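6-phospho-beta-glucosidase (Thermotoga maritima, PDB 1UP7) hydrolyses cellobiose 6'-phosphate to glucose 6-phosphate and glucose, as a family 4 glycosidase that depends on NAD+ and a manganese ion. Local coordinates at residues 88-93 with 263-268; 93-98 with 404-409; 312-317 with 337-342; 184-189 with 346-351. All blocks are in the same frame, centred on the assembly; numbering follows the deposited sequence.

Interaction 1 of 4, residues 88-93 with 263-268; sequences GRENDE and RAREVM. With G6P (6-O-phosphono-alpha-D-glucopyranose), chain J.
Helices 88-93 and 263-268 run nearly antiparallel, their axes 155° apart and 8.7 Å at closest approach, with Glu90 and Ala264 the nearest CA pair. The small Ala264 suits this close approach: its CB lies against the Glu90 backbone N and along the aliphatic part of Arg89. Arg89 runs on past it with CG anti to the backbone N (chi1 -165°) and an extended chain, which delivers the guanidinium to the phosphate of the bound glucose 6-phosphate. There its NH1 meets O3P at 2.6 Å and its NH2 meets O2P at 2.7 Å. Arg263 reaches the same phosphate through a chain bent at chi2; NE donates an almost straight bond to O2P (2.6 Å, 171°), and NH2 bonds O1P. O2P is therefore gripped by both arginines, whose guanidinium planes are steeply inclined to each other. This is the phosphate-binding corner of the substrate pocket, built where the Rossmann-type NAD-binding part of the family 4 fold meets its C-terminal domain, and Arg291 adds a further bond to the ligand. A methionine in place of Arg89 would probably leave O3P without this donor and Glu93 without its charged mate. Glu93 is a second-shell brace: OE2 takes the Arg89 NE hydrogen at 3.0 Å from above the carboxylate plane, while OE1 accepts from Ala264 N at 2.8 Å through its syn lone pair, at the start of helix 263-278. On the outer side, Glu90 OE2 forms a salt bridge with Arg265 NH1 (2.8 Å), and Met268 CE touches Glu90 OE1.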
# COMPACT_ATOMS: atom_id res chain seq x y z
N GLY A 88 -24.17 18.29 -28.64
CA GLY A 88 -23.77 18.01 -27.27
C GLY A 88 -22.48 18.72 -26.90
O GLY A 88 -22.39 19.30 -25.82
N ARG A 89 -21.50 18.70 -27.81
CA ARG A 89 -20.22 19.37 -27.63
C ARG A 89 -20.44 20.89 -27.48
O ARG A 89 -19.83 21.53 -26.61
CB ARG A 89 -19.32 19.02 -28.81
CG ARG A 89 -17.86 19.33 -28.60
CD ARG A 89 -17.07 19.26 -29.87
NE ARG A 89 -15.80 19.95 -29.74
CZ ARG A 89 -14.75 19.69 -30.51
NH1 ARG A 89 -14.83 18.76 -31.47
NH2 ARG A 89 -13.62 20.36 -30.32
N GLU A 90 -21.34 21.44 -28.30
CA GLU A 90 -21.66 22.87 -28.28
C GLU A 90 -22.17 23.30 -26.91
O GLU A 90 -21.73 24.31 -26.34
CB GLU A 90 -22.69 23.20 -29.37
CG GLU A 90 -22.73 24.66 -29.72
CD GLU A 90 -23.84 25.04 -30.69
OE1 GLU A 90 -24.28 24.15 -31.48
OE2 GLU A 90 -24.28 26.24 -30.68
N ASN A 91 -23.11 22.52 -26.37
CA ASN A 91 -23.61 22.72 -25.01
C ASN A 91 -22.49 22.58 -23.98
O ASN A 91 -22.40 23.41 -23.07
CB ASN A 91 -24.75 21.73 -24.66
CG ASN A 91 -26.02 21.94 -25.50
OD1 ASN A 91 -26.33 23.04 -25.91
ND2 ASN A 91 -26.77 20.86 -25.73
N ASP A 92 -21.66 21.54 -24.15
CA ASP A 92 -20.52 21.31 -23.28
C ASP A 92 -19.59 22.53 -23.14
O ASP A 92 -19.22 22.87 -22.02
CB ASP A 92 -19.70 20.10 -23.77
CG ASP A 92 -20.43 18.76 -23.59
OD1 ASP A 92 -21.40 18.67 -22.80
OD2 ASP A 92 -20.07 17.73 -24.21
N GLU A 93 -19.23 23.15 -24.27
CA GLU A 93 -18.30 24.27 -24.32
C GLU A 93 -18.98 25.58 -23.95
O GLU A 93 -18.40 26.40 -23.24
CB GLU A 93 -17.67 24.37 -25.73
CG GLU A 93 -17.03 23.08 -26.22
CD GLU A 93 -16.64 23.12 -27.70
OE1 GLU A 93 -17.32 23.81 -28.49
OE2 GLU A 93 -15.65 22.45 -28.09
N ARG A 263 -15.48 26.05 -30.52
CA ARG A 263 -14.78 25.07 -31.32
C ARG A 263 -15.79 24.14 -32.01
O ARG A 263 -15.65 23.84 -33.20
CB ARG A 263 -13.87 24.25 -30.43
CG ARG A 263 -13.03 23.24 -31.19
CD ARG A 263 -12.15 23.82 -32.33
NE ARG A 263 -11.61 22.71 -33.13
CZ ARG A 263 -11.13 22.82 -34.37
NH1 ARG A 263 -11.12 24.00 -34.98
NH2 ARG A 263 -10.67 21.74 -35.00
N ALA A 264 -16.80 23.69 -31.26
CA ALA A 264 -17.79 22.76 -31.82
C ALA A 264 -18.46 23.31 -33.06
O ALA A 264 -18.75 22.53 -33.98
CB ALA A 264 -18.88 22.32 -30.78
N ARG A 265 -18.72 24.61 -33.11
CA ARG A 265 -19.28 25.21 -34.31
C ARG A 265 -18.28 25.28 -35.45
O ARG A 265 -18.71 25.15 -36.60
CB ARG A 265 -19.97 26.57 -34.09
CG ARG A 265 -21.26 26.51 -33.30
CD ARG A 265 -21.73 27.86 -32.82
NE ARG A 265 -22.51 28.60 -33.82
CZ ARG A 265 -23.83 28.54 -33.91
NH1 ARG A 265 -24.52 27.79 -33.05
NH2 ARG A 265 -24.48 29.24 -34.84
N GLU A 266 -16.99 25.46 -35.17
CA GLU A 266 -16.07 25.46 -36.31
C GLU A 266 -15.94 24.04 -36.84
O GLU A 266 -15.94 23.84 -38.03
CB GLU A 266 -14.76 26.23 -36.13
CG GLU A 266 -13.95 26.00 -34.87
CD GLU A 266 -12.77 27.01 -34.78
OE1 GLU A 266 -12.93 28.16 -35.29
OE2 GLU A 266 -11.70 26.67 -34.21
N VAL A 267 -15.95 23.06 -35.94
CA VAL A 267 -15.87 21.66 -36.36
C VAL A 267 -17.09 21.26 -37.22
O VAL A 267 -16.94 20.50 -38.17
CB VAL A 267 -15.74 20.73 -35.18
CG1 VAL A 267 -15.93 19.32 -35.63
CG2 VAL A 267 -14.38 20.93 -34.45
N MET A 268 -18.28 21.77 -36.92
CA MET A 268 -19.43 21.50 -37.78
C MET A 268 -19.19 22.01 -39.20
O MET A 268 -19.55 21.32 -40.15
CB MET A 268 -20.75 22.11 -37.29
CG MET A 268 -21.36 21.48 -36.03
SD MET A 268 -22.73 22.54 -35.41
CE MET A 268 -23.12 21.78 -33.82
C1 G6P J . -6.55 16.73 -29.61
C2 G6P J . -6.98 15.83 -28.42
C3 G6P J . -8.24 15.06 -28.79
C4 G6P J . -9.33 16.08 -29.08
C5 G6P J . -8.90 16.91 -30.30
C6 G6P J . -9.94 17.98 -30.60
O1 G6P J . -5.39 17.56 -29.35
O2 G6P J . -5.98 14.90 -28.02
O3 G6P J . -8.64 14.12 -27.78
O4 G6P J . -10.60 15.43 -29.24
O5 G6P J . -7.63 17.57 -30.07
O6 G6P J . -9.99 18.26 -31.99
P G6P J . -11.33 18.85 -32.66
O1P G6P J . -11.10 18.83 -34.15
O2P G6P J . -11.68 20.28 -32.26
O3P G6P J . -12.46 17.93 -32.29

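Interaction 2 of 4, residues 93-98 with 404-409; sequences EGIPLK and EEILEA
Along the continuation of helix 85-94, where the chain keeps helical backbone angles through 95-98, Ile95 and Lys98 meet Glu405 and Ala409 of helix 396-409, the last helix of the chain. Lys98 NZ sits before the Glu405 carboxylate, 3.0 Å from OE1 and 3.1 Å from OE2, and both oxygens use their syn lone pairs. The salt bridge is thus forked, the ammonium group lying between the two oxygens. Bends at chi3 (73°) and chi4 (62°) fold the lysine back over its own turn, close enough for NZ to make a weak bond of 3.3 Å to Ile95 O. Tyr99 OH also bonds Glu405 OE1, giving that oxygen two partners. In the fold, the contact lays the C-terminal helix against the Rossmann-type nucleotide-binding part of the chain, with Ile406 turned onto Val109 and Phe112 of helix 109-131. A glutamine in place of Glu405 would probably leave the Lys98 charge without its mate. Ile95 slides past Glu405 in the opposite direction: CG1 is 3.9 Å from OE2, and CG2 passes close to OE1. Its CD1 reaches further along the helix to Ala409 CB (3.7 Å), one turn on from Glu405, while CG2 looks more loosely across to Ile406 CG1 (4.3 Å).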
# COMPACT_ATOMS: atom_id res chain seq x y z
N GLU A 93 -19.23 23.15 -24.27
CA GLU A 93 -18.30 24.27 -24.32
C GLU A 93 -18.98 25.58 -23.95
O GLU A 93 -18.40 26.40 -23.24
CB GLU A 93 -17.67 24.37 -25.73
CG GLU A 93 -17.03 23.08 -26.22
CD GLU A 93 -16.64 23.12 -27.70
OE1 GLU A 93 -17.32 23.81 -28.49
OE2 GLU A 93 -15.65 22.45 -28.09
N GLY A 94 -20.22 25.76 -24.40
CA GLY A 94 -20.92 27.05 -24.30
C GLY A 94 -21.54 27.40 -22.95
O GLY A 94 -21.44 28.55 -22.48
N ILE A 95 -22.15 26.40 -22.31
CA ILE A 95 -22.88 26.59 -21.06
C ILE A 95 -22.04 27.09 -19.86
O ILE A 95 -22.53 27.99 -19.17
CB ILE A 95 -23.71 25.27 -20.72
CG1 ILE A 95 -25.01 25.21 -21.54
CG2 ILE A 95 -23.99 25.11 -19.22
CD1 ILE A 95 -25.70 23.80 -21.57
N PRO A 96 -20.85 26.53 -19.58
CA PRO A 96 -20.02 27.01 -18.47
C PRO A 96 -19.58 28.45 -18.60
O PRO A 96 -19.34 29.10 -17.58
CB PRO A 96 -18.79 26.08 -18.49
CG PRO A 96 -19.23 24.86 -19.25
CD PRO A 96 -20.25 25.35 -20.24
N LEU A 97 -19.52 28.95 -19.83
CA LEU A 97 -18.93 30.26 -20.12
C LEU A 97 -19.58 31.40 -19.33
O LEU A 97 -18.89 32.19 -18.71
CB LEU A 97 -18.99 30.52 -21.61
CG LEU A 97 -17.78 30.19 -22.49
CD1 LEU A 97 -16.74 29.27 -21.87
CD2 LEU A 97 -18.16 29.75 -23.90
N LYS A 98 -20.92 31.46 -19.32
CA LYS A 98 -21.63 32.49 -18.56
C LYS A 98 -21.32 32.52 -17.06
O LYS A 98 -21.54 33.53 -16.40
CB LYS A 98 -23.15 32.39 -18.76
CG LYS A 98 -23.78 31.17 -18.11
CD LYS A 98 -25.30 31.13 -18.29
CE LYS A 98 -25.73 30.76 -19.71
NZ LYS A 98 -25.29 29.43 -20.13
N GLU A 404 -28.27 22.41 -13.21
CA GLU A 404 -29.61 22.44 -13.78
C GLU A 404 -29.57 22.69 -15.26
O GLU A 404 -30.29 22.02 -15.99
CB GLU A 404 -30.45 23.53 -13.11
CG GLU A 404 -31.52 22.98 -12.21
CD GLU A 404 -31.27 23.30 -10.75
OE1 GLU A 404 -31.67 24.43 -10.29
OE2 GLU A 404 -30.68 22.39 -10.07
N GLU A 405 -28.74 23.64 -15.70
CA GLU A 405 -28.57 23.92 -17.12
C GLU A 405 -28.05 22.70 -17.87
O GLU A 405 -28.57 22.34 -18.94
CB GLU A 405 -27.62 25.08 -17.32
CG GLU A 405 -28.33 26.33 -17.77
CD GLU A 405 -27.40 27.25 -18.54
OE1 GLU A 405 -26.49 27.79 -17.93
OE2 GLU A 405 -27.61 27.42 -19.75
N ILE A 406 -27.04 22.06 -17.29
CA ILE A 406 -26.44 20.89 -17.90
C ILE A 406 -27.47 19.74 -18.01
O ILE A 406 -27.56 19.09 -19.07
CB ILE A 406 -25.23 20.39 -17.07
CG1 ILE A 406 -24.02 21.34 -17.20
CG2 ILE A 406 -24.88 18.92 -17.45
CD1 ILE A 406 -22.97 21.07 -16.09
N LEU A 407 -28.21 19.47 -16.94
CA LEU A 407 -29.23 18.40 -16.97
C LEU A 407 -30.36 18.69 -17.94
O LEU A 407 -30.87 17.77 -18.63
CB LEU A 407 -29.80 18.05 -15.59
CG LEU A 407 -28.77 17.57 -14.58
CD1 LEU A 407 -29.42 17.42 -13.21
CD2 LEU A 407 -28.07 16.28 -15.05
N GLU A 408 -30.77 19.96 -18.02
CA GLU A 408 -31.80 20.27 -19.01
C GLU A 408 -31.26 20.09 -20.45
O GLU A 408 -31.96 19.52 -21.29
CB GLU A 408 -32.44 21.63 -18.76
CG GLU A 408 -33.58 21.97 -19.70
CD GLU A 408 -34.77 21.01 -19.59
OE1 GLU A 408 -34.85 20.24 -18.59
OE2 GLU A 408 -35.65 21.01 -20.50
N ALA A 409 -30.02 20.53 -20.73
CA ALA A 409 -29.47 20.38 -22.09
C ALA A 409 -29.30 18.91 -22.43
O ALA A 409 -29.37 18.52 -23.58
CB ALA A 409 -28.15 21.09 -22.24

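Interaction 3 of 4, residues 312-317 with 337-342; sequences GKIHIV and PCYVRS
Tyr339 lays its ring beside Gly312, with CE1 3.4 Å from the glycine CA, and turns an edge to Ile314 CD1. CG stands anti to the backbone N (chi1 176°), which sends the ring along the strand toward Arg341, whose NH1 donates to Tyr339 OH at 2.8 Å within the guanidinium plane. A side chain on Gly312 would run into that hydroxyl, and its backbone angles independently call for glycine. On the same face Ile314 crosses Pro337 at a slant, CG2 to CB 3.9 Å, whereas Ile316 lies alongside the proline, both pointing the same way, with CG1 at 4.1 Å from CG. The other face carries His315, which turns the edge of its imidazole to Val340: CD2 lies 3.9 Å from CB, the two side chains at about a right angle. Helix 296-308 packs against this side, where Asp306 takes up His315 NE2.

Between these two faces, strands 313-317 and 337-341 pair antiparallel in a three-stranded sheet, their short axes 137° apart. Lys313 with Val340 and His315 with Cys338 are the hydrogen-bonded pairs; Val340 N to Lys313 O is 2.7 Å, nearly in line with the carbonyl. A water extends the pattern, linking Gly312 N with Val340 O.

The Tyr339 face also meets the second subunit, ring against ring with that chain's Tyr339, and Arg341 NH2 bonds Glu183 O of the same neighbour. The chemistry thus divides the work: backbone bonds hold the strands together, while Ile314, Tyr339 and Arg341 take part in the contact with the second subunit.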
# COMPACT_ATOMS: atom_id res chain seq x y z
N GLY A 312 6.03 -7.92 -28.72
CA GLY A 312 6.17 -7.07 -27.55
C GLY A 312 6.65 -5.68 -27.93
O GLY A 312 7.79 -5.50 -28.34
N LYS A 313 5.76 -4.69 -27.83
CA LYS A 313 6.06 -3.32 -28.22
C LYS A 313 5.48 -2.37 -27.19
O LYS A 313 4.57 -2.76 -26.47
CB LYS A 313 5.50 -3.03 -29.61
CG LYS A 313 6.06 -3.97 -30.71
CD LYS A 313 7.19 -3.34 -31.49
CE LYS A 313 8.50 -4.12 -31.34
NZ LYS A 313 9.06 -4.64 -32.64
N ILE A 314 6.03 -1.16 -27.10
CA ILE A 314 5.55 -0.18 -26.15
C ILE A 314 4.50 0.73 -26.76
O ILE A 314 4.71 1.29 -27.82
CB ILE A 314 6.70 0.64 -25.57
CG1 ILE A 314 7.77 -0.29 -24.96
CG2 ILE A 314 6.16 1.76 -24.61
CD1 ILE A 314 7.24 -1.38 -24.03
N HIS A 315 3.38 0.86 -26.06
CA HIS A 315 2.34 1.82 -26.39
C HIS A 315 1.88 2.55 -25.15
O HIS A 315 1.69 1.92 -24.11
CB HIS A 315 1.14 1.11 -27.04
CG HIS A 315 1.48 0.51 -28.36
ND1 HIS A 315 1.62 1.28 -29.50
CD2 HIS A 315 1.83 -0.75 -28.70
CE1 HIS A 315 1.99 0.49 -30.50
NE2 HIS A 315 2.12 -0.74 -30.04
N ILE A 316 1.70 3.86 -25.26
CA ILE A 316 1.18 4.62 -24.15
C ILE A 316 -0.31 4.62 -24.24
O ILE A 316 -0.89 5.06 -25.21
CB ILE A 316 1.74 6.04 -24.09
CG1 ILE A 316 3.27 6.01 -24.03
CG2 ILE A 316 1.16 6.73 -22.86
CD1 ILE A 316 3.95 7.36 -24.26
N VAL A 317 -0.94 4.17 -23.17
CA VAL A 317 -2.30 3.70 -23.23
C VAL A 317 -2.97 4.01 -21.88
O VAL A 317 -2.28 4.21 -20.90
CB VAL A 317 -2.18 2.18 -23.59
CG1 VAL A 317 -2.79 1.20 -22.57
CG2 VAL A 317 -2.52 1.92 -25.06
N PRO A 337 3.12 4.18 -20.38
CA PRO A 337 3.71 3.25 -21.33
C PRO A 337 3.52 1.81 -20.90
O PRO A 337 3.76 1.48 -19.73
CB PRO A 337 5.20 3.59 -21.26
CG PRO A 337 5.25 4.97 -20.62
CD PRO A 337 4.14 4.92 -19.63
N CYS A 338 3.08 0.96 -21.82
CA CYS A 338 2.82 -0.46 -21.55
C CYS A 338 3.46 -1.36 -22.59
O CYS A 338 3.65 -0.99 -23.74
CB CYS A 338 1.32 -0.76 -21.50
SG CYS A 338 0.46 0.20 -20.25
N TYR A 339 3.83 -2.55 -22.13
CA TYR A 339 4.39 -3.58 -22.97
C TYR A 339 3.20 -4.34 -23.53
O TYR A 339 2.41 -4.93 -22.79
CB TYR A 339 5.29 -4.48 -22.15
CG TYR A 339 5.88 -5.65 -22.90
CD1 TYR A 339 6.92 -5.48 -23.80
CD2 TYR A 339 5.43 -6.95 -22.66
CE1 TYR A 339 7.49 -6.54 -24.46
CE2 TYR A 339 6.00 -8.04 -23.30
CZ TYR A 339 7.03 -7.83 -24.20
OH TYR A 339 7.59 -8.90 -24.86
N VAL A 340 3.04 -4.29 -24.83
CA VAL A 340 1.82 -4.80 -25.45
C VAL A 340 2.20 -6.04 -26.27
O VAL A 340 3.06 -5.98 -27.17
CB VAL A 340 1.12 -3.71 -26.31
CG1 VAL A 340 -0.04 -4.29 -27.09
CG2 VAL A 340 0.63 -2.55 -25.44
N ARG A 341 1.59 -7.17 -25.94
CA ARG A 341 1.98 -8.42 -26.57
C ARG A 341 0.86 -9.43 -26.51
O ARG A 341 0.33 -9.72 -25.45
CB ARG A 341 3.21 -8.96 -25.87
CG ARG A 341 3.68 -10.31 -26.28
CD ARG A 341 5.03 -10.62 -25.64
NE ARG A 341 5.48 -11.95 -26.03
CZ ARG A 341 6.68 -12.45 -25.80
NH1 ARG A 341 7.62 -11.72 -25.19
NH2 ARG A 341 6.94 -13.68 -26.21
N SER A 342 0.50 -9.98 -27.67
CA SER A 342 -0.42 -11.12 -27.77
C SER A 342 -1.70 -10.97 -26.95
O SER A 342 -2.02 -11.81 -26.12
CB SER A 342 0.27 -12.41 -27.38
OG SER A 342 1.16 -12.80 -28.41
O HOH W 1 3.53 -7.17 -30.08

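Interaction 4 of 4, residues 184-189 with 346-351; sequences DVFLKY and HTLSQG
The amide oxygen of Gln350, OE1, is held by two donors, the backbone N of Tyr189 at 3.1 Å and a water at 2.6 Å that also bonds Leu187 O. The other half of the amide returns the grip: NE2 donates to Tyr189 O at 2.9 Å in an almost straight bond (171°), in the amide's own plane but well above the plane of the receiving carbonyl. Gln350 therefore takes hold of both N and O of one residue, much as a neighbouring strand would, although it lies in the loop beyond strand 344-347. With CG anti to the carbonyl carbon (chi1 -49°) and the chain extended beyond it, the glutamine reaches straight to strand 185-190. A further bond from NE2 to Ser324 OG helps fix the amide's rotation.

Lys188 makes a second link. Its fully extended chain passes Gln350 at a slant, CG 3.7 Å from OE1, and brings NZ to Gln350 O at 3.0 Å; the ammonium is also, and more strongly, bonded to Lys352 O. Nearer the subunit boundary, Leu348 CD2 touches the ring edge of Phe186 at CE2 (4.2 Å), and the phenyl ring in turn meets His346 of the second subunit.

The contact joins two antiparallel sheets of the C-terminal part of the fold. The side chain of Tyr189 points away from segment 346-351, and its hydroxyl bonds Glu335 and Ser196. Because the Gln350 amide both gives and accepts, N and O of Tyr189 each find a partner at this join.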
# COMPACT_ATOMS: atom_id res chain seq x y z
N ASP A 184 12.14 4.00 -31.38
CA ASP A 184 13.39 4.40 -30.75
C ASP A 184 13.18 5.34 -29.58
O ASP A 184 14.10 5.54 -28.78
CB ASP A 184 14.33 5.06 -31.76
CG ASP A 184 14.68 4.15 -32.93
OD1 ASP A 184 14.72 2.91 -32.76
OD2 ASP A 184 14.97 4.60 -34.07
N VAL A 185 11.98 5.91 -29.49
CA VAL A 185 11.68 6.90 -28.46
C VAL A 185 11.01 6.23 -27.28
O VAL A 185 9.98 5.60 -27.42
CB VAL A 185 10.70 7.99 -28.96
CG1 VAL A 185 10.51 9.02 -27.84
CG2 VAL A 185 11.23 8.64 -30.26
N PHE A 186 11.59 6.41 -26.10
CA PHE A 186 11.03 5.81 -24.90
C PHE A 186 10.92 6.88 -23.80
O PHE A 186 11.85 7.64 -23.57
CB PHE A 186 11.92 4.60 -24.52
CG PHE A 186 11.47 3.85 -23.30
CD1 PHE A 186 11.89 4.23 -22.03
CD2 PHE A 186 10.64 2.73 -23.43
CE1 PHE A 186 11.46 3.54 -20.89
CE2 PHE A 186 10.21 2.03 -22.29
CZ PHE A 186 10.63 2.43 -21.01
N LEU A 187 9.78 6.94 -23.15
CA LEU A 187 9.43 8.03 -22.26
C LEU A 187 9.16 7.57 -20.82
O LEU A 187 8.60 6.50 -20.60
CB LEU A 187 8.14 8.69 -22.77
CG LEU A 187 8.15 9.79 -23.85
CD1 LEU A 187 9.42 9.96 -24.64
CD2 LEU A 187 6.98 9.59 -24.76
N LYS A 188 9.55 8.39 -19.85
CA LYS A 188 8.85 8.34 -18.57
C LYS A 188 7.67 9.30 -18.70
O LYS A 188 7.84 10.52 -18.74
CB LYS A 188 9.73 8.64 -17.37
CG LYS A 188 8.95 8.49 -16.07
CD LYS A 188 9.81 8.69 -14.86
CE LYS A 188 8.96 8.90 -13.63
NZ LYS A 188 9.81 8.71 -12.40
N TYR A 189 6.49 8.71 -18.75
CA TYR A 189 5.27 9.39 -19.12
C TYR A 189 4.15 8.92 -18.20
O TYR A 189 3.92 7.73 -18.07
CB TYR A 189 4.90 8.97 -20.55
CG TYR A 189 3.64 9.61 -21.10
CD1 TYR A 189 2.38 9.32 -20.56
CD2 TYR A 189 3.72 10.55 -22.11
CE1 TYR A 189 1.23 9.92 -21.04
CE2 TYR A 189 2.61 11.17 -22.61
CZ TYR A 189 1.36 10.87 -22.07
OH TYR A 189 0.25 11.51 -22.59
N HIS A 346 0.87 -5.00 -20.49
CA HIS A 346 1.55 -5.04 -19.21
C HIS A 346 2.15 -3.68 -18.91
O HIS A 346 2.87 -3.09 -19.70
CB HIS A 346 2.61 -6.13 -19.16
CG HIS A 346 2.08 -7.49 -19.47
ND1 HIS A 346 1.52 -8.31 -18.51
CD2 HIS A 346 2.03 -8.18 -20.63
CE1 HIS A 346 1.13 -9.43 -19.08
NE2 HIS A 346 1.43 -9.38 -20.36
N THR A 347 1.84 -3.22 -17.75
CA THR A 347 2.40 -2.03 -17.18
C THR A 347 3.90 -2.19 -16.83
O THR A 347 4.35 -3.25 -16.39
CB THR A 347 1.47 -1.75 -15.99
OG1 THR A 347 0.51 -0.74 -16.39
CG2 THR A 347 2.16 -1.21 -14.86
N LEU A 348 4.67 -1.13 -17.08
CA LEU A 348 6.12 -1.08 -16.85
C LEU A 348 6.44 -0.19 -15.67
O LEU A 348 5.95 0.92 -15.56
CB LEU A 348 6.83 -0.47 -18.06
CG LEU A 348 7.62 -1.35 -19.03
CD1 LEU A 348 7.00 -2.70 -19.14
CD2 LEU A 348 7.69 -0.71 -20.39
N SER A 349 7.30 -0.66 -14.78
CA SER A 349 7.86 0.18 -13.73
C SER A 349 8.46 1.51 -14.25
O SER A 349 9.26 1.52 -15.19
CB SER A 349 8.95 -0.60 -13.02
OG SER A 349 9.10 -0.01 -11.75
N GLN A 350 8.08 2.62 -13.62
CA GLN A 350 8.66 3.92 -13.96
C GLN A 350 9.23 4.70 -12.75
O GLN A 350 9.82 5.78 -12.94
CB GLN A 350 7.65 4.85 -14.67
CG GLN A 350 6.91 4.24 -15.84
CD GLN A 350 6.26 5.32 -16.70
OE1 GLN A 350 6.90 5.84 -17.62
NE2 GLN A 350 5.00 5.67 -16.40
N GLY A 351 9.06 4.17 -11.54
CA GLY A 351 9.55 4.85 -10.35
C GLY A 351 8.49 5.80 -9.82
O GLY A 351 7.32 5.54 -9.98
O HOH W 2 9.14 4.85 -18.46

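In the fold
The four contacts fall into two pairs on opposite sides of the chain's centre. Interactions 1 and 2 have centres 12 Å apart, share Glu93 and helix 85-94, and touch where Asn91 packs on Ala409; the glutamate that steadies the phosphate-binding arginine thus begins the segment leading to the C-terminal helix. Interactions 3 and 4, with centres 10 Å apart, reach the same three-stranded sheet, Tyr339 N lying 2.7 Å from His346 O, and both border the second subunit. About 33 Å separates the centres of interactions 1 and 3. The active site lies between: interaction 1 holds the phosphate, while Tyr189 of interaction 4 comes within about 6 Å of the manganese ligand Cys164, side chain to side chain.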